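Local coordinates for N-terminus Plasma serine protease inhibitor (Homo sapiens, PDB 3DY0), which inhibits serine proteases in blood plasma and other body fluids in a heparin-dependent way, trapping them irreversibly through its reactive centre loop, at residues V34-S39 with A328-I333; Q90-N95 with V164-F169; N95-D100 with A159-V164; Y276-V281 with M311-V316. All coordinates share one frame; numbering follows the deposited sequence. Where two conformers were deposited one is given.

Contact 1: V34-S39 with A328-I333; sequences VSISMS and AATGTI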
loop_
_atom_site.group_PDB
_atom_site.type_symbol
_atom_site.label_atom_id
_atom_site.label_comp_id
_atom_site.label_asym_id
_atom_site.label_seq_id
_atom_site.Cartn_x
_atom_site.Cartn_y
_atom_site.Cartn_z
ATOM N N VAL A 34 4.313 0.928 -0.025
ATOM C CA VAL A 34 5.147 1.978 -0.600
ATOM C C VAL A 34 4.456 3.340 -0.615
ATOM O O VAL A 34 5.099 4.366 -0.397
ATOM C CB VAL A 34 5.622 1.605 -2.028
ATOM C CG1 VAL A 34 4.451 1.569 -2.987
ATOM C CG2 VAL A 34 6.691 2.587 -2.488
ATOM N N SER A 35 3.150 3.360 -0.862
ATOM C CA SER A 35 2.424 4.625 -0.873
ATOM C C SER A 35 2.478 5.299 0.494
ATOM O O SER A 35 2.702 6.510 0.605
ATOM C CB SER A 35 0.960 4.401 -1.257
ATOM O OG SER A 35 0.241 5.627 -1.177
ATOM N N ILE A 36 2.268 4.505 1.535
ATOM C CA ILE A 36 2.272 5.026 2.890
ATOM C C ILE A 36 3.665 5.379 3.389
ATOM O O ILE A 36 3.855 6.429 4.009
ATOM C CB ILE A 36 1.574 4.037 3.842
ATOM C CG1 ILE A 36 0.147 3.791 3.334
ATOM C CG2 ILE A 36 1.549 4.603 5.259
ATOM C CD1 ILE A 36 -0.616 2.710 4.068
ATOM N N SER A 37 4.638 4.515 3.108
ATOM C CA SER A 37 6.015 4.766 3.519
ATOM C C SER A 37 6.536 6.028 2.842
ATOM O O SER A 37 7.205 6.849 3.470
ATOM C CB SER A 37 6.918 3.590 3.137
ATOM O OG SER A 37 6.601 2.429 3.880
ATOM N N MET A 38 6.227 6.177 1.559
ATOM C CA MET A 38 6.680 7.344 0.806
ATOM C C MET A 38 6.031 8.589 1.410
ATOM O O MET A 38 6.682 9.617 1.578
ATOM C CB MET A 38 6.331 7.213 -0.683
ATOM C CG MET A 38 6.745 8.424 -1.516
ATOM S SD MET A 38 6.809 8.108 -3.291
ATOM C CE MET A 38 8.352 7.191 -3.403
ATOM N N SER A 39 4.754 8.485 1.775
ATOM C CA SER A 39 4.056 9.622 2.375
ATOM C C SER A 39 4.687 10.018 3.705
ATOM O O SER A 39 4.851 11.201 3.992
ATOM C CB SER A 39 2.576 9.290 2.591
ATOM O OG SER A 39 1.911 9.104 1.352
ATOM N N ALA A 328 -3.685 2.802 -5.387
ATOM C CA ALA A 328 -3.863 3.333 -4.050
ATOM C C ALA A 328 -3.434 4.788 -4.013
ATOM O O ALA A 328 -2.721 5.266 -4.897
ATOM C CB ALA A 328 -3.040 2.523 -3.043
ATOM N N ALA A 329 -3.891 5.491 -2.986
ATOM C CA ALA A 329 -3.515 6.878 -2.804
ATOM C C ALA A 329 -3.554 7.162 -1.315
ATOM O O ALA A 329 -4.333 6.553 -0.575
ATOM C CB ALA A 329 -4.475 7.809 -3.552
ATOM N N THR A 330 -2.688 8.067 -0.879
ATOM C CA THR A 330 -2.619 8.459 0.520
ATOM C C THR A 330 -2.706 9.979 0.542
ATOM O O THR A 330 -1.950 10.656 -0.154
ATOM C CB THR A 330 -1.289 8.013 1.163
ATOM O OG1 THR A 330 -1.159 6.592 1.052
ATOM C CG2 THR A 330 -1.243 8.406 2.635
ATOM N N GLY A 331 -3.655 10.503 1.313
ATOM C CA GLY A 331 -3.816 11.941 1.412
ATOM C C GLY A 331 -3.518 12.381 2.828
ATOM O O GLY A 331 -4.222 11.997 3.764
ATOM N N THR A 332 -2.457 13.165 2.993
ATOM C CA THR A 332 -2.064 13.660 4.306
ATOM C C THR A 332 -2.577 15.091 4.413
ATOM O O THR A 332 -2.135 15.978 3.682
ATOM C CB THR A 332 -0.536 13.614 4.469
ATOM O OG1 THR A 332 -0.092 12.255 4.346
ATOM C CG2 THR A 332 -0.126 14.148 5.826
ATOM N N ILE A 333 -3.526 15.299 5.321
ATOM C CA ILE A 333 -4.160 16.600 5.492
ATOM C C ILE A 333 -3.606 17.430 6.649
ATOM O O ILE A 333 -3.558 16.965 7.786
ATOM C CB ILE A 333 -5.679 16.414 5.681
ATOM C CG1 ILE A 333 -6.236 15.556 4.537
ATOM C CG2 ILE A 333 -6.376 17.775 5.732
ATOM C CD1 ILE A 333 -7.726 15.241 4.651
HETATM O O HOH W 1 0.515 11.673 1.621
#
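The shutter of the serpin fold lies where helix 33-45 packs against the large central sheet, and here S35 and S39 of the helix meet T330 on strand 323-335, the cleaved reactive centre loop inserted as a strand of that sheet. Helix and strand run only 26° from parallel, with their segment axes 8.0 Å apart. S35 holds OG anti to its backbone N (chi1 176°), aiming the hydroxyl at the sheet, where OG and T330 OG1 share a hydrogen bond of 2.8 Å. Both oxygens have a second partner: S35 OG bonds to N165 OD1, and T330 OG1 to H313 ND1. One turn later, S39 OG donates to S35 O at 2.8 Å, meeting that carbonyl from the face opposite to S39 N. The same S39 OG touches T330 CB at 3.4 Å. I36 comes in at about a right angle to T330, its CG1 3.8 Å from OG1. Farther along, water 1 donates to S39 OG (2.9 Å) and to T330 O (3.2 Å) and also bonds T332 OG1 (2.9 Å). Hydroxyls buried between helix and sheet are thus satisfied by one another, by neighbouring side chains and by this water.

Contact 2: Q90-N95 with V164-F169; sequences QLSLGN and VNYIFF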
loop_
_atom_site.group_PDB
_atom_site.type_symbol
_atom_site.label_atom_id
_atom_site.label_comp_id
_atom_site.label_asym_id
_atom_site.label_seq_id
_atom_site.Cartn_x
_atom_site.Cartn_y
_atom_site.Cartn_z
ATOM N N GLN A 90 2.705 -1.941 -16.393
ATOM C CA GLN A 90 2.593 -0.535 -16.036
ATOM C C GLN A 90 2.681 -0.301 -14.534
ATOM O O GLN A 90 2.017 -0.975 -13.746
ATOM C CB GLN A 90 1.272 0.025 -16.566
ATOM C CG GLN A 90 1.104 1.527 -16.387
ATOM C CD GLN A 90 -0.149 2.061 -17.066
ATOM O OE1 GLN A 90 -0.427 3.261 -17.029
ATOM N NE2 GLN A 90 -0.913 1.169 -17.689
ATOM N N LEU A 91 3.520 0.651 -14.150
ATOM C CA LEU A 91 3.686 1.011 -12.751
ATOM C C LEU A 91 3.996 2.492 -12.649
ATOM O O LEU A 91 5.044 2.953 -13.109
ATOM C CB LEU A 91 4.813 0.207 -12.097
ATOM C CG LEU A 91 5.094 0.616 -10.645
ATOM C CD1 LEU A 91 3.808 0.527 -9.818
ATOM C CD2 LEU A 91 6.171 -0.284 -10.056
ATOM N N SER A 92 3.071 3.236 -12.050
ATOM C CA SER A 92 3.226 4.674 -11.876
ATOM C C SER A 92 3.190 5.017 -10.391
ATOM O O SER A 92 2.403 4.446 -9.637
ATOM C CB SER A 92 2.100 5.412 -12.606
ATOM O OG SER A 92 2.217 6.814 -12.446
ATOM N N LEU A 93 4.044 5.947 -9.979
ATOM C CA LEU A 93 4.110 6.371 -8.582
ATOM C C LEU A 93 4.398 7.869 -8.591
ATOM O O LEU A 93 5.342 8.313 -9.245
ATOM C CB LEU A 93 5.241 5.622 -7.875
ATOM C CG LEU A 93 5.454 5.824 -6.373
ATOM C CD1 LEU A 93 4.250 5.316 -5.600
ATOM C CD2 LEU A 93 6.717 5.075 -5.947
ATOM N N GLY A 94 3.593 8.651 -7.877
ATOM C CA GLY A 94 3.817 10.087 -7.876
ATOM C C GLY A 94 3.357 10.819 -6.632
ATOM O O GLY A 94 2.632 10.270 -5.799
ATOM N N ASN A 95 3.770 12.079 -6.531
ATOM C CA ASN A 95 3.454 12.919 -5.382
ATOM C C ASN A 95 3.025 14.321 -5.789
ATOM O O ASN A 95 3.452 14.835 -6.823
ATOM C CB ASN A 95 4.689 13.002 -4.493
ATOM C CG ASN A 95 5.197 11.637 -4.109
ATOM O OD1 ASN A 95 4.500 10.887 -3.434
ATOM N ND2 ASN A 95 6.407 11.296 -4.551
ATOM N N VAL A 164 -0.392 14.508 -1.401
ATOM C CA VAL A 164 -0.895 13.290 -2.018
ATOM C C VAL A 164 0.160 12.401 -2.646
ATOM O O VAL A 164 1.103 12.878 -3.278
ATOM C CB VAL A 164 -1.918 13.636 -3.133
ATOM C CG1 VAL A 164 -2.349 12.369 -3.878
ATOM C CG2 VAL A 164 -3.115 14.357 -2.535
ATOM N N ASN A 165 0.006 11.100 -2.432
ATOM C CA ASN A 165 0.859 10.119 -3.082
ATOM C C ASN A 165 -0.116 9.171 -3.748
ATOM O O ASN A 165 -1.175 8.870 -3.197
ATOM C CB ASN A 165 1.724 9.305 -2.122
ATOM C CG ASN A 165 2.353 8.096 -2.815
ATOM O OD1 ASN A 165 1.757 7.021 -2.877
ATOM N ND2 ASN A 165 3.540 8.285 -3.377
ATOM N N TYR A 166 0.229 8.722 -4.945
ATOM C CA TYR A 166 -0.618 7.780 -5.658
ATOM C C TYR A 166 0.262 6.719 -6.276
ATOM O O TYR A 166 1.446 6.945 -6.534
ATOM C CB TYR A 166 -1.406 8.486 -6.767
ATOM C CG TYR A 166 -0.536 9.049 -7.871
ATOM C CD1 TYR A 166 -0.049 8.232 -8.892
ATOM C CD2 TYR A 166 -0.158 10.389 -7.862
ATOM C CE1 TYR A 166 0.798 8.737 -9.874
ATOM C CE2 TYR A 166 0.685 10.903 -8.837
ATOM C CZ TYR A 166 1.160 10.072 -9.838
ATOM O OH TYR A 166 2.011 10.578 -10.794
ATOM N N ILE A 167 -0.324 5.551 -6.492
ATOM C CA ILE A 167 0.381 4.454 -7.130
ATOM C C ILE A 167 -0.629 3.716 -7.999
ATOM O O ILE A 167 -1.783 3.512 -7.602
ATOM C CB ILE A 167 1.021 3.492 -6.084
ATOM C CG1 ILE A 167 1.742 2.347 -6.804
ATOM C CG2 ILE A 167 -0.042 2.963 -5.127
ATOM C CD1 ILE A 167 2.555 1.445 -5.881
ATOM N N PHE A 168 -0.207 3.359 -9.207
ATOM C CA PHE A 168 -1.066 2.625 -10.129
ATOM C C PHE A 168 -0.277 1.471 -10.733
ATOM O O PHE A 168 0.830 1.664 -11.239
ATOM C CB PHE A 168 -1.574 3.520 -11.261
ATOM C CG PHE A 168 -2.396 2.776 -12.279
ATOM C CD1 PHE A 168 -3.722 2.446 -12.013
ATOM C CD2 PHE A 168 -1.826 2.355 -13.474
ATOM C CE1 PHE A 168 -4.468 1.701 -12.925
ATOM C CE2 PHE A 168 -2.567 1.607 -14.394
ATOM C CZ PHE A 168 -3.888 1.281 -14.115
ATOM N N PHE A 169 -0.861 0.276 -10.681
ATOM C CA PHE A 169 -0.229 -0.927 -11.208
ATOM C C PHE A 169 -1.189 -1.719 -12.087
ATOM O O PHE A 169 -2.336 -1.966 -11.716
ATOM C CB PHE A 169 0.252 -1.801 -10.036
ATOM C CG PHE A 169 0.739 -3.169 -10.434
ATOM C CD1 PHE A 169 -0.129 -4.259 -10.441
ATOM C CD2 PHE A 169 2.076 -3.377 -10.762
ATOM C CE1 PHE A 169 0.330 -5.539 -10.766
ATOM C CE2 PHE A 169 2.541 -4.655 -11.089
ATOM C CZ PHE A 169 1.669 -5.734 -11.089
HETATM O O HOH W 2 3.790 9.104 -12.495
#
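S92 and F168 form a hydrogen-bonded pair between two antiparallel strands, 90-99 and 159-172, of the serpin's central sheet. S92 N reaches F168 O at 2.9 Å, and F168 N returns to S92 O at the same length. G94 and Y166 repeat the exchange two residues on, with slightly longer bonds, so each of these four residues has both its N-H and its carbonyl engaged across the strands. The next pair is joined through side chains. N165 ND2 gives N95 OD1 a nearly straight bond of 2.8 Å (167°), lying in the plane of the N165 amide, while the two amide planes are turned 38° from each other. N165 OD1 accepts from S35 OG, and N95 ND2 bonds to Y117 O. Both oxygens thus have a donor, and each nitrogen has at least one acceptor. On the same face L93 lays CD1 on I167 CB at 3.7 Å. On the other face the extended Q90 brings its amide to the edge of the F168 ring, CD 3.6 Å from CE2, and water 2 bonds both S92 OG (2.8 Å) and Y166 OH (2.9 Å). Y166 has CG between backbone N and carbonyl carbon (chi1 65°), which folds the ring across to the neighbouring strand; there G94 CA sits over its face in a CH-pi contact, 3.7 Å from the centroid.

Contact 3: N95-D100 with A159-V164; sequences NALFTD and AVVIMV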
loop_
_atom_site.group_PDB
_atom_site.type_symbol
_atom_site.label_atom_id
_atom_site.label_comp_id
_atom_site.label_asym_id
_atom_site.label_seq_id
_atom_site.Cartn_x
_atom_site.Cartn_y
_atom_site.Cartn_z
ATOM N N ASN A 95 3.770 12.079 -6.531
ATOM C CA ASN A 95 3.454 12.919 -5.382
ATOM C C ASN A 95 3.025 14.321 -5.789
ATOM O O ASN A 95 3.452 14.835 -6.823
ATOM C CB ASN A 95 4.689 13.002 -4.493
ATOM C CG ASN A 95 5.197 11.637 -4.109
ATOM O OD1 ASN A 95 4.500 10.887 -3.434
ATOM N ND2 ASN A 95 6.407 11.296 -4.551
ATOM N N ALA A 96 2.189 14.936 -4.960
ATOM C CA ALA A 96 1.706 16.281 -5.241
ATOM C C ALA A 96 1.339 17.007 -3.959
ATOM O O ALA A 96 0.921 16.394 -2.976
ATOM C CB ALA A 96 0.489 16.217 -6.160
ATOM N N LEU A 97 1.516 18.322 -3.975
ATOM C CA LEU A 97 1.164 19.155 -2.837
ATOM C C LEU A 97 0.075 20.123 -3.281
ATOM O O LEU A 97 0.230 20.822 -4.281
ATOM C CB LEU A 97 2.374 19.960 -2.348
ATOM C CG LEU A 97 3.407 19.286 -1.445
ATOM C CD1 LEU A 97 4.628 20.187 -1.316
ATOM C CD2 LEU A 97 2.797 19.023 -0.070
ATOM N N PHE A 98 -1.037 20.133 -2.558
ATOM C CA PHE A 98 -2.128 21.060 -2.843
ATOM C C PHE A 98 -2.076 22.029 -1.673
ATOM O O PHE A 98 -2.338 21.652 -0.531
ATOM C CB PHE A 98 -3.462 20.321 -2.900
ATOM C CG PHE A 98 -3.593 19.417 -4.088
ATOM C CD1 PHE A 98 -3.144 18.100 -4.034
ATOM C CD2 PHE A 98 -4.122 19.895 -5.282
ATOM C CE1 PHE A 98 -3.221 17.275 -5.152
ATOM C CE2 PHE A 98 -4.203 19.081 -6.408
ATOM C CZ PHE A 98 -3.749 17.764 -6.341
ATOM N N THR A 99 -1.730 23.281 -1.955
ATOM C CA THR A 99 -1.616 24.285 -0.904
ATOM C C THR A 99 -2.481 25.516 -1.123
ATOM O O THR A 99 -2.618 26.005 -2.244
ATOM C CB THR A 99 -0.159 24.754 -0.752
ATOM O OG1 THR A 99 0.284 25.344 -1.981
ATOM C CG2 THR A 99 0.741 23.578 -0.404
ATOM N N ASP A 100 -3.054 26.014 -0.034
ATOM C CA ASP A 100 -3.899 27.200 -0.080
ATOM C C ASP A 100 -2.955 28.397 -0.214
ATOM O O ASP A 100 -1.813 28.341 0.240
ATOM C CB ASP A 100 -4.707 27.312 1.214
ATOM C CG ASP A 100 -5.877 28.267 1.093
ATOM O OD1 ASP A 100 -6.883 27.905 0.445
ATOM O OD2 ASP A 100 -5.788 29.385 1.640
ATOM N N ALA A 159 -8.652 22.817 6.402
ATOM C CA ALA A 159 -7.475 22.300 5.714
ATOM C C ALA A 159 -6.704 23.422 5.025
ATOM O O ALA A 159 -7.295 24.342 4.452
ATOM C CB ALA A 159 -7.891 21.242 4.695
ATOM N N VAL A 160 -5.378 23.343 5.082
ATOM C CA VAL A 160 -4.529 24.353 4.467
ATOM C C VAL A 160 -3.581 23.730 3.447
ATOM O O VAL A 160 -3.148 24.388 2.502
ATOM C CB VAL A 160 -3.707 25.109 5.532
ATOM C CG1 VAL A 160 -4.645 25.823 6.491
ATOM C CG2 VAL A 160 -2.809 24.144 6.289
ATOM N N VAL A 161 -3.266 22.454 3.648
ATOM C CA VAL A 161 -2.378 21.730 2.750
ATOM C C VAL A 161 -2.759 20.259 2.738
ATOM O O VAL A 161 -3.107 19.696 3.772
ATOM C CB VAL A 161 -0.894 21.790 3.213
ATOM C CG1 VAL A 161 -0.012 21.018 2.234
ATOM C CG2 VAL A 161 -0.428 23.238 3.335
ATOM N N ILE A 162 -2.712 19.649 1.563
ATOM C CA ILE A 162 -2.969 18.220 1.453
ATOM C C ILE A 162 -1.870 17.660 0.570
ATOM O O ILE A 162 -1.679 18.099 -0.567
ATOM C CB ILE A 162 -4.351 17.893 0.835
ATOM C CG1 ILE A 162 -5.460 18.370 1.780
ATOM C CG2 ILE A 162 -4.470 16.376 0.613
ATOM C CD1 ILE A 162 -6.869 17.982 1.345
ATOM N N MET A 163 -1.126 16.706 1.121
ATOM C CA MET A 163 -0.033 16.067 0.402
ATOM C C MET A 163 -0.558 14.742 -0.107
ATOM O O MET A 163 -1.105 13.952 0.662
ATOM C CB MET A 163 1.149 15.849 1.346
ATOM C CG MET A 163 2.334 15.160 0.704
ATOM S SD MET A 163 3.742 15.174 1.824
ATOM C CE MET A 163 3.134 14.097 3.125
ATOM N N VAL A 164 -0.392 14.508 -1.401
ATOM C CA VAL A 164 -0.895 13.290 -2.018
ATOM C C VAL A 164 0.160 12.401 -2.646
ATOM O O VAL A 164 1.103 12.878 -3.278
ATOM C CB VAL A 164 -1.918 13.636 -3.133
ATOM C CG1 VAL A 164 -2.349 12.369 -3.878
ATOM C CG2 VAL A 164 -3.115 14.357 -2.535
#
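F98 sets its CG beside its own backbone N, anti to the carbonyl carbon (chi1 -69°), and this swings the ring back along the sheet toward V164, whose CG2 takes the same position on its own residue. F98 CE1 and V164 CG2 come within 3.9 Å, the methyl approaching the ring at a slant, while I162 O lies at the ring edge in its plane, 3.8 Å from CD1. On the opposite face L97 lies alongside M163, pointing the same way, and rests CD2 on M163 CB at 3.8 Å. The bent end of M163 leads away to M42 of helix 33-45. Between these layers the backbones are closely stitched. V164 N donates to A96 O at 2.8 Å in an almost perfectly straight bond (179°), and A96 N answers to V164 O. F98 and I162 exchange a second pair, F98 N to I162 O at 2.9 Å, and D100 N closes the series on V160 O at 3.0 Å. The D100 carboxylate turns elsewhere, OD1 to F126 N and OD2 to V102 N. V160 and V161 both face F334 on strand 323-335, a classic beta bulge on the far side of strand 159-172. Helix 129-143 covers the F98 side: Y139 meets the F98 ring edge-to-face and I136 packs on both F98 and I162. A helix laid over antiparallel neighbours of the central sheet in this way is the layout of sheet A beneath helix F in serpins.

Contact 4: Y276-V281 with M311-V316; sequences YQLEKV and MVHKAV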
loop_
_atom_site.group_PDB
_atom_site.type_symbol
_atom_site.label_atom_id
_atom_site.label_comp_id
_atom_site.label_asym_id
_atom_site.label_seq_id
_atom_site.Cartn_x
_atom_site.Cartn_y
_atom_site.Cartn_z
ATOM N N TYR A 276 -8.684 3.371 4.924
ATOM C CA TYR A 276 -8.240 3.638 6.283
ATOM C C TYR A 276 -7.967 5.076 6.679
ATOM O O TYR A 276 -7.598 5.911 5.858
ATOM C CB TYR A 276 -6.967 2.822 6.571
ATOM C CG TYR A 276 -7.048 1.391 6.094
ATOM C CD1 TYR A 276 -6.509 1.012 4.860
ATOM C CD2 TYR A 276 -7.729 0.432 6.838
ATOM C CE1 TYR A 276 -6.658 -0.296 4.382
ATOM C CE2 TYR A 276 -7.885 -0.869 6.370
ATOM C CZ TYR A 276 -7.349 -1.226 5.141
ATOM O OH TYR A 276 -7.534 -2.508 4.673
ATOM N N GLN A 277 -8.168 5.344 7.964
ATOM C CA GLN A 277 -7.871 6.646 8.545
ATOM C C GLN A 277 -6.622 6.290 9.337
ATOM O O GLN A 277 -6.688 5.877 10.498
ATOM C CB GLN A 277 -9.005 7.101 9.469
ATOM C CG GLN A 277 -10.307 7.370 8.728
ATOM C CD GLN A 277 -10.261 8.609 7.847
ATOM O OE1 GLN A 277 -10.916 8.662 6.803
ATOM N NE2 GLN A 277 -9.503 9.620 8.269
ATOM N N LEU A 278 -5.475 6.418 8.680
ATOM C CA LEU A 278 -4.208 6.049 9.282
ATOM C C LEU A 278 -3.816 6.805 10.542
ATOM O O LEU A 278 -3.013 6.310 11.328
ATOM C CB LEU A 278 -3.099 6.149 8.232
ATOM C CG LEU A 278 -3.288 5.206 7.035
ATOM C CD1 LEU A 278 -2.179 5.461 6.029
ATOM C CD2 LEU A 278 -3.272 3.746 7.483
ATOM N N GLU A 279 -4.381 7.990 10.747
ATOM C CA GLU A 279 -4.042 8.757 11.939
ATOM C C GLU A 279 -4.496 8.017 13.194
ATOM O O GLU A 279 -3.972 8.242 14.285
ATOM C CB GLU A 279 -4.661 10.163 11.884
ATOM C CG GLU A 279 -6.169 10.240 12.047
ATOM C CD GLU A 279 -6.936 9.973 10.771
ATOM O OE1 GLU A 279 -8.179 10.120 10.805
ATOM O OE2 GLU A 279 -6.313 9.628 9.738
ATOM N N LYS A 280 -5.460 7.117 13.035
ATOM C CA LYS A 280 -5.962 6.349 14.170
ATOM C C LYS A 280 -5.167 5.061 14.349
ATOM O O LYS A 280 -5.206 4.437 15.412
ATOM C CB LYS A 280 -7.440 6.012 13.964
ATOM C CG LYS A 280 -8.342 7.228 13.846
ATOM N N VAL A 281 -4.428 4.685 13.309
ATOM C CA VAL A 281 -3.645 3.457 13.306
ATOM C C VAL A 281 -2.152 3.633 13.578
ATOM O O VAL A 281 -1.561 2.881 14.353
ATOM C CB VAL A 281 -3.796 2.738 11.942
ATOM C CG1 VAL A 281 -3.041 1.425 11.948
ATOM C CG2 VAL A 281 -5.277 2.516 11.635
ATOM N N MET A 311 -4.664 11.164 7.859
ATOM C CA MET A 311 -3.910 10.604 6.748
ATOM C C MET A 311 -4.796 9.493 6.220
ATOM O O MET A 311 -4.823 8.391 6.770
ATOM C CB MET A 311 -2.577 10.024 7.220
ATOM C CG MET A 311 -1.692 9.576 6.065
ATOM S SD MET A 311 -0.145 8.813 6.574
ATOM C CE MET A 311 0.769 10.248 7.105
ATOM N N VAL A 312 -5.526 9.792 5.152
ATOM C CA VAL A 312 -6.436 8.823 4.556
ATOM C C VAL A 312 -5.758 7.977 3.485
ATOM O O VAL A 312 -4.961 8.479 2.693
ATOM C CB VAL A 312 -7.667 9.532 3.943
ATOM C CG1 VAL A 312 -8.419 10.290 5.030
ATOM C CG2 VAL A 312 -7.233 10.484 2.844
ATOM N N HIS A 313 -6.077 6.686 3.472
ATOM C CA HIS A 313 -5.508 5.760 2.498
ATOM C C HIS A 313 -6.641 4.957 1.873
ATOM O O HIS A 313 -7.552 4.511 2.571
ATOM C CB HIS A 313 -4.525 4.789 3.171
ATOM C CG HIS A 313 -3.787 3.906 2.205
ATOM N ND1 HIS A 313 -2.781 4.375 1.390
ATOM C CD2 HIS A 313 -3.924 2.591 1.913
ATOM C CE1 HIS A 313 -2.326 3.387 0.637
ATOM N NE2 HIS A 313 -3.004 2.293 0.935
ATOM N N LYS A 314 -6.590 4.790 0.557
ATOM C CA LYS A 314 -7.583 4.001 -0.158
ATOM C C LYS A 314 -6.795 3.162 -1.143
ATOM O O LYS A 314 -5.933 3.681 -1.852
ATOM C CB LYS A 314 -8.563 4.900 -0.915
ATOM C CG LYS A 314 -9.601 4.140 -1.735
ATOM C CD LYS A 314 -10.511 3.308 -0.850
ATOM C CE LYS A 314 -11.576 2.592 -1.676
ATOM N NZ LYS A 314 -12.424 3.559 -2.431
ATOM N N ALA A 315 -7.079 1.865 -1.173
ATOM C CA ALA A 315 -6.384 0.953 -2.072
ATOM C C ALA A 315 -7.376 -0.061 -2.627
ATOM O O ALA A 315 -8.270 -0.518 -1.916
ATOM C CB ALA A 315 -5.271 0.240 -1.320
ATOM N N VAL A 316 -7.216 -0.411 -3.900
ATOM C CA VAL A 316 -8.109 -1.371 -4.538
ATOM C C VAL A 316 -7.311 -2.334 -5.402
ATOM O O VAL A 316 -6.223 -2.003 -5.879
ATOM C CB VAL A 316 -9.167 -0.670 -5.445
ATOM C CG1 VAL A 316 -9.961 0.351 -4.647
ATOM C CG2 VAL A 316 -8.484 -0.009 -6.634
#
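Y276 pairs with H313 through two backbone bonds, Y276 N to H313 O at 2.8 Å and H313 N to Y276 O at 2.9 Å. Their rings meet edge to edge, while Y276 OH goes on to F30 N and the imidazole to T330 OG1 and S32 N. Q277 lays its amide alongside V312, OE1 3.5 Å from V312 CG1, and bends back so that NE2 donates to E279 OE1 at 2.9 Å, on the syn lone pair of that oxygen; NE2 also bonds E310 OE2. Pairing loosens at L278, whose N reaches M311 O at 2.8 Å but with a bent 138° at the hydrogen. Its CD1 fits between M311 SD (4.0 Å) and H313 CB (3.8 Å). E279 has CG between its N and carbonyl carbon (chi1 71°), which turns the carboxylate back to the edge of strand 307-319: OE2 accepts from M311 N at 2.9 Å, with the donor 47° above the carboxylate plane, and so replaces a backbone carbonyl. Beyond, V281 packs on L16, A19 and L20 of helix 12-23, L278 and M311 rest on I36 and L40 of helix 33-45, and strand 323-335 flanks strand 307-319 on its other edge.

In the fold
All four contacts draw on one sheet, and contacts 1, 2 and 3 are buried while contact 4 is only partly so, at the edge where a strand runs out. Contacts 2 and 3 are successive lengths of the same strand pair, sharing N95 and V164; both rest on backbone bonds, to which contact 2 adds a side-chain amide pair and a water-bridged hydroxyl pair, contact 3 only apolar side chains. Contact 1 differs in kind, a helix meeting a strand through hydroxyls, which reach the asparagine of contact 2 and the histidine of contact 4. In contact 4 alone a carboxylate accepts a backbone N-H across the segments. Contacts 2 and 4 do not touch, their nearest atoms lying about 6 Å apart.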